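Local atomic coordinates of Two-component system sensor histidine kinase (Bacteroides thetaiotaomicron, PDB entry 3OTT), a protein that probably senses saccharides outside the cell through beta-propeller and beta-sandwich domains and relays the signal to histidine kinase and DNA-binding parts of the same polypeptide. Residues L309-I317 with L613-S622; W338-R347 with H356-G364. All blocks are in the same frame, centred on the assembly; numbering follows the deposited sequence.

Interaction 1. Residues L309-I317 with L613-S622; sequences LQFIPISQI and LGGADGFGIS. With TBR (hexatantalum dodecabromide), chain D.
I312 and F619 exchange both backbone hydrogen bonds of an antiparallel pair, and in doing so they close a ring: strand 310-313, first of the second beta-propeller in sequence, is the outermost strand of that propeller's last blade, the Velcro closure of the fold. The bond from I312 N to F619 O, 2.8 Å long, is nearly straight at 171°, and F619 N answers in the plane of the I312 carbonyl. Further along, I621 N reaches Q310 O at 2.9 Å. At the turn end I314 N meets D617 O at 3.0 Å, the donor standing 47° out of the carbonyl plane.

Apolar packing comes next. F619 places CG between its backbone N and carbonyl carbon (chi1 59°), which swings the ring alongside I312. I312 CB sits over one face of that ring, offset toward the rim, and CG2 touches F619 CZ at 3.7 Å. On the same side of the sheet the tips I312 CD1 and I621 CD1 meet at 3.8 Å, while I317 CG1 approaches the F619 ring edge. The other side carries the F311 ring, lying obliquely against the glycine-rich backbone; a CB on G618 would strike F311 CZ and I312 O, and one on G620 would strike L309 CD2. F311 also makes a cation-pi contact with K597, and its CZ points edge-on at A616 O, 3.6 Å away.

Past the strand, Q316 hydrogen-bonds A352 O through NE2, and this same NE2 comes to 3.6 Å from BR2 of the hexatantalum dodecabromide cluster.

Interaction 2. Residues W338-R347 with H356-G364; sequences WFGGANGLIR and HDAIWYRMG
I346 presses its CG1 squarely onto the indole of W360, 3.5 Å from the centroid of the five-membered ring and only 3° off its normal, with CD1 following over the six-membered half. The indole's opposite face carries the guanidinium of R362, which lies flat over it with CZ centred above the ring system, while R362 NH2 forms a salt bridge to D322. W360 keeps CG anti to its N (chi1 -167°), an orientation that carries the indole back over the neighbouring strand and puts NE1 within 3.0 Å of N343 O. That bond is somewhat bent, at 145°, but lies in the carbonyl plane. A leucine in place of W360 would probably leave N343 O without this donor and R362 without the flat surface it stacks on.

Strand 344-348 is the third and strand 359-361 the fourth, outermost strand of the first blade of the second beta-propeller, joined as an antiparallel hairpin. L345 pairs with Y361 and R347 with I359, each through two backbone bonds, the shortest from I359 N to R347 O at 2.7 Å. G344 comes so close to this outer strand that a CB on it would run into Y361 O.

On the face of L345, R347 and Y361, fewer side chains meet across the two strands, and the next blade packs there, with L345 against I375 and I378. R347 and I359 run alongside each other, I359 CD1 over one face of the guanidinium and 3.8 Å from NH2. W338 CZ3 merely grazes Y361 CE1 at 4.2 Å, and the Y361 hydroxyl is hydrogen-bonded to Y397 OH and to R402 O. The contact thins out at partly exposed D357, whose OD1 stays 6.4 Å from R347 NH2 and is hydrogen-bonded to T349 OG1.

In the fold
Along the chain the order is 309-317, then both segments of interaction 2, then 613-622 nearly 250 residues later, so interaction 1 joins the two ends of the propeller whose first blade holds interaction 2. The two centres are about 14 Å apart, and the last and first blades meet directly between them. F619 CD1 packs on F339 CE2 at 3.6 Å, and I314 CG2 on I346 CD1 at 3.7 Å. The short helix 315-318, leading from the closing strand toward the first blade, sets I317 against A358. The Velcro strand and its exit thus tie the ring shut at the seam between these two blades.

Interaction 1. Residues L309-I317 with L613-S622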
loop_
_atom_site.group_PDB
_atom_site.type_symbol
_atom_site.label_atom_id
_atom_site.label_comp_id
_atom_site.label_asym_id
_atom_site.label_seq_id
_atom_site.Cartn_x
_atom_site.Cartn_y
_atom_site.Cartn_z
ATOM N N LEU B 309 -8.581 -13.520 -18.223
ATOM C CA LEU B 309 -8.059 -12.248 -18.681
ATOM C C LEU B 309 -6.959 -11.837 -17.746
ATOM O O LEU B 309 -7.167 -11.860 -16.540
ATOM C CB LEU B 309 -9.179 -11.207 -18.634
ATOM C CG LEU B 309 -8.821 -9.759 -18.979
ATOM C CD1 LEU B 309 -8.647 -9.550 -20.497
ATOM C CD2 LEU B 309 -9.878 -8.811 -18.403
ATOM N N GLN B 310 -5.802 -11.430 -18.273
ATOM C CA GLN B 310 -4.747 -10.919 -17.417
ATOM C C GLN B 310 -5.144 -9.539 -16.838
ATOM O O GLN B 310 -5.260 -8.578 -17.567
ATOM C CB GLN B 310 -3.447 -10.845 -18.227
ATOM C CG GLN B 310 -2.249 -10.178 -17.560
ATOM C CD GLN B 310 -1.543 -11.036 -16.523
ATOM O OE1 GLN B 310 -1.628 -12.271 -16.525
ATOM N NE2 GLN B 310 -0.789 -10.375 -15.642
ATOM N N PHE B 311 -5.353 -9.452 -15.526
ATOM C CA PHE B 311 -5.693 -8.169 -14.861
ATOM C C PHE B 311 -4.530 -7.666 -14.028
ATOM O O PHE B 311 -3.975 -8.384 -13.228
ATOM C CB PHE B 311 -6.964 -8.290 -13.987
ATOM C CG PHE B 311 -7.509 -6.959 -13.503
ATOM C CD1 PHE B 311 -8.222 -6.122 -14.357
ATOM C CD2 PHE B 311 -7.311 -6.547 -12.196
ATOM C CE1 PHE B 311 -8.744 -4.886 -13.895
ATOM C CE2 PHE B 311 -7.802 -5.324 -11.741
ATOM C CZ PHE B 311 -8.518 -4.501 -12.570
ATOM N N ILE B 312 -4.168 -6.419 -14.225
ATOM C CA ILE B 312 -3.065 -5.793 -13.546
ATOM C C ILE B 312 -3.674 -4.765 -12.586
ATOM O O ILE B 312 -4.380 -3.871 -13.052
ATOM C CB ILE B 312 -2.185 -5.091 -14.591
ATOM C CG1 ILE B 312 -1.692 -6.136 -15.610
ATOM C CG2 ILE B 312 -1.113 -4.315 -13.919
ATOM C CD1 ILE B 312 -0.209 -6.257 -15.811
ATOM N N PRO B 313 -3.467 -4.922 -11.254
ATOM C CA PRO B 313 -3.951 -3.933 -10.279
ATOM C C PRO B 313 -3.002 -2.766 -10.283
ATOM O O PRO B 313 -1.821 -2.959 -10.635
ATOM C CB PRO B 313 -3.892 -4.679 -8.923
ATOM C CG PRO B 313 -2.902 -5.714 -9.104
ATOM C CD PRO B 313 -2.975 -6.144 -10.581
ATOM N N ILE B 314 -3.490 -1.584 -9.926
ATOM C CA ILE B 314 -2.685 -0.356 -10.052
ATOM C C ILE B 314 -1.495 -0.374 -9.151
ATOM O O ILE B 314 -0.515 0.238 -9.475
ATOM C CB ILE B 314 -3.346 0.999 -9.554
ATOM C CG1 ILE B 314 -4.812 0.937 -9.352
ATOM C CG2 ILE B 314 -3.024 2.174 -10.492
ATOM C CD1 ILE B 314 -5.348 2.378 -9.084
ATOM N N SER B 315 -1.628 -0.983 -7.978
ATOM C CA SER B 315 -0.549 -1.022 -7.032
ATOM C C SER B 315 0.673 -1.693 -7.645
ATOM O O SER B 315 1.757 -1.491 -7.168
ATOM C CB SER B 315 -0.939 -1.754 -5.729
ATOM O OG SER B 315 -1.413 -3.060 -5.990
ATOM N N GLN B 316 0.474 -2.503 -8.679
ATOM C CA GLN B 316 1.586 -3.154 -9.360
ATOM C C GLN B 316 2.398 -2.120 -10.181
ATOM O O GLN B 316 3.532 -2.366 -10.518
ATOM C CB GLN B 316 1.102 -4.342 -10.236
ATOM C CG GLN B 316 2.254 -5.215 -10.842
ATOM C CD GLN B 316 1.762 -6.310 -11.774
ATOM O OE1 GLN B 316 0.837 -7.064 -11.452
ATOM N NE2 GLN B 316 2.380 -6.411 -12.928
ATOM N N ILE B 317 1.807 -0.959 -10.454
ATOM C CA ILE B 317 2.435 0.122 -11.229
ATOM C C ILE B 317 3.416 1.198 -10.633
ATOM O O ILE B 317 4.593 1.073 -10.906
ATOM C CB ILE B 317 1.391 0.789 -12.165
ATOM C CG1 ILE B 317 0.793 -0.244 -13.131
ATOM C CG2 ILE B 317 1.965 1.987 -12.885
ATOM C CD1 ILE B 317 1.796 -1.060 -14.047
ATOM N N LEU B 613 -7.673 -2.707 -21.100
ATOM C CA LEU B 613 -9.069 -2.559 -20.748
ATOM C C LEU B 613 -9.128 -1.933 -19.344
ATOM O O LEU B 613 -8.786 -2.571 -18.349
ATOM C CB LEU B 613 -9.774 -3.899 -20.817
ATOM C CG LEU B 613 -9.736 -4.640 -22.166
ATOM C CD1 LEU B 613 -8.565 -5.657 -22.297
ATOM C CD2 LEU B 613 -11.077 -5.353 -22.405
ATOM N N GLY B 614 -9.485 -0.667 -19.273
ATOM C CA GLY B 614 -9.279 0.051 -18.015
ATOM C C GLY B 614 -10.542 -0.010 -17.231
ATOM O O GLY B 614 -11.640 0.015 -17.789
ATOM N N GLY B 615 -10.399 -0.179 -15.933
ATOM C CA GLY B 615 -11.541 -0.419 -15.079
ATOM C C GLY B 615 -11.246 0.051 -13.687
ATOM O O GLY B 615 -10.600 1.068 -13.518
ATOM N N ALA B 616 -11.754 -0.682 -12.687
ATOM C CA ALA B 616 -11.679 -0.266 -11.301
ATOM C C ALA B 616 -10.337 -0.674 -10.705
ATOM O O ALA B 616 -10.028 -1.860 -10.623
ATOM C CB ALA B 616 -12.834 -0.896 -10.508
ATOM N N ASP B 617 -9.529 0.307 -10.319
ATOM C CA ASP B 617 -8.231 0.015 -9.638
ATOM C C ASP B 617 -7.291 -0.910 -10.442
ATOM O O ASP B 617 -6.517 -1.702 -9.863
ATOM C CB ASP B 617 -8.495 -0.523 -8.211
ATOM C CG ASP B 617 -9.418 0.429 -7.377
ATOM O OD1 ASP B 617 -9.443 1.664 -7.614
ATOM O OD2 ASP B 617 -10.150 -0.059 -6.505
ATOM N N GLY B 618 -7.322 -0.811 -11.780
ATOM C CA GLY B 618 -6.465 -1.686 -12.572
ATOM C C GLY B 618 -6.938 -1.755 -14.003
ATOM O O GLY B 618 -7.874 -1.047 -14.388
ATOM N N PHE B 619 -6.268 -2.580 -14.800
ATOM C CA PHE B 619 -6.612 -2.726 -16.180
ATOM C C PHE B 619 -6.300 -4.142 -16.652
ATOM O O PHE B 619 -5.373 -4.779 -16.170
ATOM C CB PHE B 619 -5.862 -1.705 -17.052
ATOM C CG PHE B 619 -4.376 -1.815 -16.955
ATOM C CD1 PHE B 619 -3.686 -1.089 -16.015
ATOM C CD2 PHE B 619 -3.666 -2.683 -17.797
ATOM C CE1 PHE B 619 -2.306 -1.216 -15.889
ATOM C CE2 PHE B 619 -2.288 -2.785 -17.721
ATOM C CZ PHE B 619 -1.603 -2.059 -16.762
ATOM N N GLY B 620 -7.074 -4.625 -17.606
ATOM C CA GLY B 620 -6.744 -5.910 -18.240
ATOM C C GLY B 620 -5.873 -5.696 -19.466
ATOM O O GLY B 620 -5.832 -4.615 -20.059
ATOM N N ILE B 621 -5.168 -6.737 -19.848
ATOM C CA ILE B 621 -4.413 -6.728 -21.085
ATOM C C ILE B 621 -4.819 -7.982 -21.788
ATOM O O ILE B 621 -4.938 -9.035 -21.157
ATOM C CB ILE B 621 -2.913 -6.813 -20.864
ATOM C CG1 ILE B 621 -2.428 -5.723 -19.911
ATOM C CG2 ILE B 621 -2.177 -6.699 -22.184
ATOM C CD1 ILE B 621 -0.914 -5.881 -19.556
ATOM N N SER B 622 -5.009 -7.876 -23.088
ATOM C CA SER B 622 -5.458 -8.985 -23.885
ATOM C C SER B 622 -4.830 -8.836 -25.268
ATOM O O SER B 622 -4.652 -7.715 -25.745
ATOM C CB SER B 622 -6.982 -8.955 -23.960
ATOM O OG SER B 622 -7.502 -9.975 -24.790
HETATM TA TA1 TBR D . 4.716 -10.815 -10.311
HETATM TA TA2 TBR D . 6.170 -12.834 -11.465
HETATM TA TA3 TBR D . 5.867 -10.347 -12.836
HETATM TA TA4 TBR D . 8.360 -11.139 -11.764
HETATM TA TA5 TBR D . 6.872 -9.092 -10.573
HETATM TA TA6 TBR D . 7.104 -11.538 -9.268
HETATM BR BR1 TBR D . 3.616 -13.123 -10.787
HETATM BR BR2 TBR D . 3.314 -9.855 -12.285
HETATM BR BR3 TBR D . 4.613 -8.380 -9.477
HETATM BR BR4 TBR D . 4.992 -11.243 -7.775
HETATM BR BR5 TBR D . 5.267 -12.672 -13.889
HETATM BR BR6 TBR D . 6.198 -7.776 -12.749
HETATM BR BR7 TBR D . 9.360 -8.772 -11.263
HETATM BR BR8 TBR D . 9.669 -11.890 -9.656
HETATM BR BR9 TBR D . 8.406 -13.617 -12.564
HETATM BR BRA TBR D . 8.073 -10.353 -14.254
HETATM BR BRB TBR D . 7.814 -9.294 -8.157
HETATM BR BRC TBR D . 6.778 -14.127 -9.333
#

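Interaction 2. Residues W338-R347 with H356-G364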
loop_
_atom_site.group_PDB
_atom_site.type_symbol
_atom_site.label_atom_id
_atom_site.label_comp_id
_atom_site.label_asym_id
_atom_site.label_seq_id
_atom_site.Cartn_x
_atom_site.Cartn_y
_atom_site.Cartn_z
ATOM N N TRP B 338 -0.213 6.622 -20.477
ATOM C CA TRP B 338 -0.926 7.619 -19.721
ATOM C C TRP B 338 -2.331 7.082 -19.465
ATOM O O TRP B 338 -3.172 7.061 -20.382
ATOM C CB TRP B 338 -1.056 8.903 -20.515
ATOM C CG TRP B 338 0.212 9.658 -20.764
ATOM C CD1 TRP B 338 1.006 9.614 -21.884
ATOM C CD2 TRP B 338 0.790 10.634 -19.903
ATOM N NE1 TRP B 338 2.070 10.478 -21.750
ATOM C CE2 TRP B 338 1.962 11.112 -20.538
ATOM C CE3 TRP B 338 0.459 11.117 -18.631
ATOM C CZ2 TRP B 338 2.751 12.114 -19.973
ATOM C CZ3 TRP B 338 1.241 12.055 -18.073
ATOM C CH2 TRP B 338 2.371 12.573 -18.751
ATOM N N PHE B 339 -2.545 6.659 -18.217
ATOM C CA PHE B 339 -3.762 6.012 -17.790
ATOM C C PHE B 339 -4.357 6.913 -16.697
ATOM O O PHE B 339 -3.763 7.095 -15.608
ATOM C CB PHE B 339 -3.412 4.671 -17.195
ATOM C CG PHE B 339 -3.168 3.586 -18.214
ATOM C CD1 PHE B 339 -2.806 3.891 -19.526
ATOM C CD2 PHE B 339 -3.282 2.242 -17.836
ATOM C CE1 PHE B 339 -2.597 2.892 -20.447
ATOM C CE2 PHE B 339 -3.064 1.231 -18.750
ATOM C CZ PHE B 339 -2.716 1.575 -20.089
ATOM N N GLY B 340 -5.521 7.490 -17.002
ATOM C CA GLY B 340 -6.169 8.471 -16.093
ATOM C C GLY B 340 -7.660 8.181 -15.957
ATOM O O GLY B 340 -8.271 7.435 -16.763
ATOM N N GLY B 341 -8.260 8.792 -14.957
ATOM C CA GLY B 341 -9.692 8.658 -14.751
ATOM C C GLY B 341 -10.176 9.522 -13.613
ATOM O O GLY B 341 -9.829 10.664 -13.548
ATOM N N ALA B 342 -10.904 8.945 -12.678
ATOM C CA ALA B 342 -11.553 9.709 -11.596
ATOM C C ALA B 342 -10.523 10.297 -10.683
ATOM O O ALA B 342 -10.719 11.372 -10.168
ATOM C CB ALA B 342 -12.464 8.791 -10.777
ATOM N N ASN B 343 -9.440 9.569 -10.411
ATOM C CA ASN B 343 -8.514 10.002 -9.368
ATOM C C ASN B 343 -7.152 10.395 -9.911
ATOM O O ASN B 343 -6.130 9.915 -9.389
ATOM C CB ASN B 343 -8.309 8.889 -8.315
ATOM C CG ASN B 343 -7.634 9.423 -7.001
ATOM O OD1 ASN B 343 -7.707 10.633 -6.672
ATOM N ND2 ASN B 343 -6.964 8.517 -6.267
ATOM N N GLY B 344 -7.115 11.236 -10.950
ATOM C CA GLY B 344 -5.824 11.714 -11.473
ATOM C C GLY B 344 -5.216 10.887 -12.611
ATOM O O GLY B 344 -5.862 9.992 -13.193
ATOM N N LEU B 345 -3.959 11.158 -12.931
ATOM C CA LEU B 345 -3.377 10.659 -14.169
ATOM C C LEU B 345 -1.993 10.069 -13.918
ATOM O O LEU B 345 -1.107 10.736 -13.386
ATOM C CB LEU B 345 -3.288 11.818 -15.189
ATOM C CG LEU B 345 -2.634 11.623 -16.562
ATOM C CD1 LEU B 345 -3.402 10.702 -17.501
ATOM C CD2 LEU B 345 -2.369 12.996 -17.281
ATOM N N ILE B 346 -1.792 8.851 -14.386
ATOM C CA ILE B 346 -0.576 8.138 -14.113
ATOM C C ILE B 346 0.238 7.971 -15.402
ATOM O O ILE B 346 -0.300 7.437 -16.397
ATOM C CB ILE B 346 -0.867 6.784 -13.480
ATOM C CG1 ILE B 346 -1.804 6.940 -12.271
ATOM C CG2 ILE B 346 0.445 6.054 -13.072
ATOM C CD1 ILE B 346 -2.376 5.605 -11.793
ATOM N N ARG B 347 1.499 8.450 -15.356
ATOM C CA ARG B 347 2.493 8.208 -16.389
ATOM C C ARG B 347 3.470 7.099 -15.996
ATOM O O ARG B 347 4.039 7.125 -14.899
ATOM C CB ARG B 347 3.379 9.434 -16.587
ATOM C CG ARG B 347 4.048 9.511 -17.918
ATOM C CD ARG B 347 5.068 10.613 -17.870
ATOM N NE ARG B 347 6.322 10.104 -17.336
ATOM C CZ ARG B 347 7.488 10.742 -17.406
ATOM N NH1 ARG B 347 7.558 11.930 -17.985
ATOM N NH2 ARG B 347 8.587 10.163 -16.928
ATOM N N HIS B 356 10.217 0.978 -11.458
ATOM C CA HIS B 356 9.257 1.570 -10.505
ATOM C C HIS B 356 9.276 3.096 -10.684
ATOM O O HIS B 356 9.728 3.847 -9.816
ATOM C CB HIS B 356 9.534 1.110 -9.057
ATOM C CG HIS B 356 9.463 -0.389 -8.862
ATOM N ND1 HIS B 356 8.281 -1.103 -8.936
ATOM C CD2 HIS B 356 10.427 -1.302 -8.575
ATOM C CE1 HIS B 356 8.521 -2.388 -8.717
ATOM N NE2 HIS B 356 9.817 -2.536 -8.494
ATOM N N ASP B 357 8.760 3.534 -11.837
ATOM C CA ASP B 357 8.967 4.897 -12.350
ATOM C C ASP B 357 7.644 5.565 -12.755
ATOM O O ASP B 357 7.607 6.391 -13.658
ATOM C CB ASP B 357 9.920 4.871 -13.564
ATOM C CG ASP B 357 9.338 4.125 -14.775
ATOM O OD1 ASP B 357 10.087 4.037 -15.771
ATOM O OD2 ASP B 357 8.168 3.634 -14.773
ATOM N N ALA B 358 6.574 5.171 -12.089
ATOM C CA ALA B 358 5.267 5.788 -12.307
ATOM C C ALA B 358 5.294 7.185 -11.732
ATOM O O ALA B 358 5.888 7.432 -10.686
ATOM C CB ALA B 358 4.204 4.970 -11.637
ATOM N N ILE B 359 4.656 8.106 -12.420
ATOM C CA ILE B 359 4.380 9.400 -11.814
ATOM C C ILE B 359 2.862 9.619 -11.808
ATOM O O ILE B 359 2.192 9.433 -12.829
ATOM C CB ILE B 359 5.074 10.516 -12.588
ATOM C CG1 ILE B 359 6.581 10.292 -12.554
ATOM C CG2 ILE B 359 4.745 11.888 -12.017
ATOM C CD1 ILE B 359 7.291 11.188 -13.553
ATOM N N TRP B 360 2.327 10.050 -10.671
ATOM C CA TRP B 360 0.904 10.108 -10.517
ATOM C C TRP B 360 0.538 11.554 -10.226
ATOM O O TRP B 360 0.845 12.047 -9.116
ATOM C CB TRP B 360 0.451 9.211 -9.368
ATOM C CG TRP B 360 -1.051 8.978 -9.334
ATOM C CD1 TRP B 360 -2.034 9.776 -9.862
ATOM C CD2 TRP B 360 -1.710 7.852 -8.743
ATOM N NE1 TRP B 360 -3.265 9.204 -9.644
ATOM C CE2 TRP B 360 -3.089 8.014 -8.969
ATOM C CE3 TRP B 360 -1.248 6.700 -8.049
ATOM C CZ2 TRP B 360 -4.028 7.089 -8.518
ATOM C CZ3 TRP B 360 -2.175 5.775 -7.595
ATOM C CH2 TRP B 360 -3.557 5.968 -7.835
ATOM N N TYR B 361 -0.086 12.202 -11.231
ATOM C CA TYR B 361 -0.476 13.617 -11.183
ATOM C C TYR B 361 -1.867 13.736 -10.580
ATOM O O TYR B 361 -2.833 13.059 -11.046
ATOM C CB TYR B 361 -0.495 14.240 -12.573
ATOM C CG TYR B 361 0.865 14.351 -13.164
ATOM C CD1 TYR B 361 1.431 13.270 -13.899
ATOM C CD2 TYR B 361 1.637 15.507 -12.980
ATOM C CE1 TYR B 361 2.749 13.345 -14.420
ATOM C CE2 TYR B 361 2.970 15.598 -13.526
ATOM C CZ TYR B 361 3.498 14.486 -14.230
ATOM O OH TYR B 361 4.761 14.513 -14.747
ATOM N N ARG B 362 -1.966 14.506 -9.496
ATOM C CA ARG B 362 -3.300 14.785 -8.964
ATOM C C ARG B 362 -3.395 16.038 -8.207
ATOM O O ARG B 362 -2.357 16.634 -7.855
ATOM C CB ARG B 362 -3.879 13.664 -8.137
ATOM C CG ARG B 362 -3.173 13.379 -6.968
ATOM C CD ARG B 362 -2.522 12.049 -7.205
ATOM N NE ARG B 362 -3.115 10.932 -6.474
ATOM C CZ ARG B 362 -2.386 10.182 -5.648
ATOM N NH1 ARG B 362 -1.093 10.476 -5.481
ATOM N NH2 ARG B 362 -2.917 9.154 -5.003
ATOM N N MET B 363 -4.635 16.441 -7.983
ATOM C CA MET B 363 -4.892 17.613 -7.234
ATOM C C MET B 363 -4.469 17.349 -5.808
ATOM O O MET B 363 -4.864 16.361 -5.201
ATOM C CB MET B 363 -6.379 18.021 -7.356
ATOM C CG MET B 363 -6.903 18.900 -6.232
ATOM S SD MET B 363 -6.478 20.639 -6.393
ATOM C CE MET B 363 -4.841 20.798 -5.688
ATOM N N GLY B 364 -3.650 18.252 -5.286
ATOM C CA GLY B 364 -3.240 18.252 -3.901
ATOM C C GLY B 364 -1.804 17.769 -3.763
ATOM O O GLY B 364 -1.200 17.982 -2.685
#